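Local coordinates for ethanolamine utilization protein EutJ (Carboxydothermus hydrogenoformans Z-2901, PDB 3H1Q), which binds ATP and belongs to the actin-like ATPase superfamily, though its precise role in ethanolamine utilization is not established, at residues Val22-Val31 with Val43-Ala53. Sequence-based numbering, arbitrary orientation.
Sequences VNPLPPPYKV and VVTDQEGIPVA
The ring of Y29 lies crosswise over V52, whose CG1 sits against one face, toward the rim and 4.0 Å above the ring plane; P27 CA lies over the opposite face, also toward the rim. At the ring edge D46 CA approaches near the plane, and L25 O lies in the plane beside the hydroxyl. CG of Y29 is anti to the carbonyl carbon (chi1 -69°), which carries the ring over V52; Y29 CB packs 3.6 Å from V44 CG1. The second flat group, the amide of N23, reaches P51 O through ND2 at 2.9 Å, the acceptor lying 22° out of the amide plane, while I50 CG2 packs beside ND2. The backbone of N23 adds a bond from N to V52 O (2.8 Å), which ties this part of the loop to strand 51-58. Farther along, the chain enters strand 30-34, which pairs antiparallel with strand 39-45: K30 and T45 form a hydrogen-bonded pair, K30 N to T45 O at 2.7 Å and T45 N to K30 O at 2.8 Å, and V31 and V44 the non-hydrogen-bonded pair beyond it. Strands 51-58, 39-45 and 30-34 form the antiparallel side of a five-stranded mixed sheet with order 3-2-1-4-5, as in the actin-like ATPase fold. A classic beta bulge sets V52 and A53 opposite V44, whose O accepts from both of their N atoms. The K30 chain crosses Q47 at about a right angle, K30 CE 3.4 Å from Q47 NE2, and carries NZ on to L270 O. CG of P28 comes within 3.4 Å of Q47 OE1.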
# COMPACT_ATOMS: atom_id res chain seq x y z
N VAL A 22 -20.51 1.09 -4.49
CA VAL A 22 -20.22 2.27 -3.66
C VAL A 22 -21.02 2.33 -2.35
O VAL A 22 -22.02 1.63 -2.18
CB VAL A 22 -20.51 3.55 -4.42
CG1 VAL A 22 -19.60 3.64 -5.62
CG2 VAL A 22 -21.94 3.59 -4.84
N ASN A 23 -20.57 3.20 -1.45
CA ASN A 23 -21.16 3.41 -0.16
C ASN A 23 -21.84 4.75 -0.24
O ASN A 23 -21.19 5.76 -0.11
CB ASN A 23 -20.06 3.43 0.92
CG ASN A 23 -20.58 3.56 2.36
OD1 ASN A 23 -21.77 3.73 2.61
ND2 ASN A 23 -19.67 3.49 3.31
N PRO A 24 -23.17 4.76 -0.40
CA PRO A 24 -23.91 5.97 -0.71
C PRO A 24 -23.91 7.02 0.40
O PRO A 24 -24.94 7.43 0.87
CB PRO A 24 -25.32 5.44 -1.01
CG PRO A 24 -25.43 4.24 -0.21
CD PRO A 24 -24.07 3.63 -0.10
N LEU A 25 -22.74 7.48 0.78
CA LEU A 25 -22.64 8.60 1.70
C LEU A 25 -22.72 9.95 0.95
O LEU A 25 -22.26 10.08 -0.20
CB LEU A 25 -21.38 8.48 2.57
CG LEU A 25 -21.41 7.17 3.36
CD1 LEU A 25 -20.06 6.71 3.90
CD2 LEU A 25 -22.39 7.33 4.48
N PRO A 26 -23.36 10.96 1.58
CA PRO A 26 -23.51 12.26 0.92
C PRO A 26 -22.14 12.90 0.81
O PRO A 26 -21.32 12.70 1.72
CB PRO A 26 -24.36 13.05 1.91
CG PRO A 26 -24.15 12.35 3.28
CD PRO A 26 -24.00 10.93 2.93
N PRO A 27 -21.88 13.65 -0.28
CA PRO A 27 -20.66 14.45 -0.48
C PRO A 27 -20.49 15.51 0.63
O PRO A 27 -21.40 15.65 1.45
CB PRO A 27 -20.91 15.14 -1.83
CG PRO A 27 -21.94 14.30 -2.51
CD PRO A 27 -22.81 13.75 -1.41
N PRO A 28 -19.34 16.24 0.67
CA PRO A 28 -18.15 16.22 -0.18
C PRO A 28 -17.26 15.02 0.11
O PRO A 28 -17.27 14.45 1.21
CB PRO A 28 -17.43 17.48 0.22
CG PRO A 28 -17.74 17.61 1.65
CD PRO A 28 -19.16 17.17 1.80
N TYR A 29 -16.50 14.63 -0.90
CA TYR A 29 -15.74 13.43 -0.87
C TYR A 29 -14.28 13.78 -0.87
O TYR A 29 -13.89 14.86 -1.33
CB TYR A 29 -16.04 12.65 -2.12
CG TYR A 29 -17.42 12.10 -2.16
CD1 TYR A 29 -18.03 11.64 -1.01
CD2 TYR A 29 -18.11 11.98 -3.37
CE1 TYR A 29 -19.29 11.11 -1.05
CE2 TYR A 29 -19.39 11.44 -3.42
CZ TYR A 29 -19.96 11.01 -2.24
OH TYR A 29 -21.22 10.48 -2.22
N LYS A 30 -13.48 12.86 -0.39
CA LYS A 30 -12.06 13.00 -0.43
C LYS A 30 -11.51 11.89 -1.33
O LYS A 30 -11.92 10.73 -1.24
CB LYS A 30 -11.50 12.88 0.97
CG LYS A 30 -11.83 14.00 1.94
CD LYS A 30 -10.68 14.08 2.92
CE LYS A 30 -11.13 14.23 4.34
NZ LYS A 30 -10.15 13.60 5.31
N VAL A 31 -10.58 12.26 -2.21
CA VAL A 31 -10.02 11.32 -3.15
C VAL A 31 -8.51 11.21 -2.96
O VAL A 31 -7.83 12.19 -2.61
CB VAL A 31 -10.33 11.72 -4.60
CG1 VAL A 31 -9.97 10.59 -5.55
CG2 VAL A 31 -11.81 12.04 -4.75
N VAL A 43 -9.07 5.86 -4.33
CA VAL A 43 -9.91 5.70 -3.16
C VAL A 43 -10.72 6.98 -2.87
O VAL A 43 -10.17 8.09 -2.91
CB VAL A 43 -9.04 5.29 -1.95
CG1 VAL A 43 -9.79 5.35 -0.62
CG2 VAL A 43 -8.44 3.88 -2.16
N VAL A 44 -12.02 6.83 -2.58
CA VAL A 44 -12.88 7.94 -2.20
C VAL A 44 -13.45 7.70 -0.81
O VAL A 44 -13.83 6.59 -0.47
CB VAL A 44 -14.09 8.12 -3.19
CG1 VAL A 44 -14.94 9.33 -2.79
CG2 VAL A 44 -13.64 8.28 -4.62
N THR A 45 -13.55 8.75 -0.01
CA THR A 45 -14.16 8.65 1.32
C THR A 45 -15.01 9.87 1.59
O THR A 45 -14.80 10.91 0.99
CB THR A 45 -13.10 8.62 2.45
OG1 THR A 45 -12.64 9.97 2.68
CG2 THR A 45 -11.91 7.73 2.13
N ASP A 46 -15.93 9.77 2.55
CA ASP A 46 -16.57 10.95 3.12
C ASP A 46 -15.58 11.77 3.97
O ASP A 46 -14.39 11.40 4.07
CB ASP A 46 -17.73 10.54 3.99
CG ASP A 46 -17.29 9.81 5.24
OD1 ASP A 46 -16.10 9.42 5.36
OD2 ASP A 46 -18.17 9.60 6.12
N GLN A 47 -16.04 12.87 4.58
CA GLN A 47 -15.11 13.78 5.29
C GLN A 47 -14.54 13.16 6.56
O GLN A 47 -13.55 13.66 7.08
CB GLN A 47 -15.74 15.14 5.62
CG GLN A 47 -15.90 16.12 4.43
CD GLN A 47 -14.58 16.51 3.69
OE1 GLN A 47 -14.60 16.71 2.47
NE2 GLN A 47 -13.46 16.64 4.42
N GLU A 48 -15.15 12.09 7.04
CA GLU A 48 -14.67 11.36 8.21
C GLU A 48 -13.91 10.10 7.80
O GLU A 48 -13.67 9.20 8.60
CB GLU A 48 -15.84 10.99 9.15
CG GLU A 48 -17.03 11.99 9.20
CD GLU A 48 -16.59 13.47 9.17
OE1 GLU A 48 -15.61 13.81 9.88
OE2 GLU A 48 -17.22 14.28 8.44
N GLY A 49 -13.55 10.01 6.53
CA GLY A 49 -12.68 8.94 6.11
C GLY A 49 -13.35 7.59 5.98
O GLY A 49 -12.68 6.57 5.81
N ILE A 50 -14.66 7.56 6.06
CA ILE A 50 -15.31 6.31 5.75
C ILE A 50 -15.30 6.12 4.23
O ILE A 50 -15.69 7.03 3.51
CB ILE A 50 -16.72 6.23 6.27
CG1 ILE A 50 -16.72 6.42 7.78
CG2 ILE A 50 -17.28 4.86 5.96
CD1 ILE A 50 -18.09 6.16 8.38
N PRO A 51 -14.84 4.94 3.76
CA PRO A 51 -14.79 4.55 2.36
C PRO A 51 -16.11 4.67 1.65
O PRO A 51 -17.12 4.22 2.15
CB PRO A 51 -14.35 3.09 2.41
CG PRO A 51 -13.58 2.99 3.63
CD PRO A 51 -14.23 3.91 4.61
N VAL A 52 -16.08 5.31 0.48
CA VAL A 52 -17.23 5.54 -0.41
C VAL A 52 -17.07 4.76 -1.73
O VAL A 52 -18.04 4.21 -2.24
CB VAL A 52 -17.38 7.02 -0.72
CG1 VAL A 52 -18.37 7.22 -1.82
CG2 VAL A 52 -17.84 7.74 0.51
N ALA A 53 -15.84 4.68 -2.24
CA ALA A 53 -15.56 4.03 -3.52
C ALA A 53 -14.09 3.73 -3.68
O ALA A 53 -13.26 4.38 -3.04
CB ALA A 53 -16.00 4.94 -4.68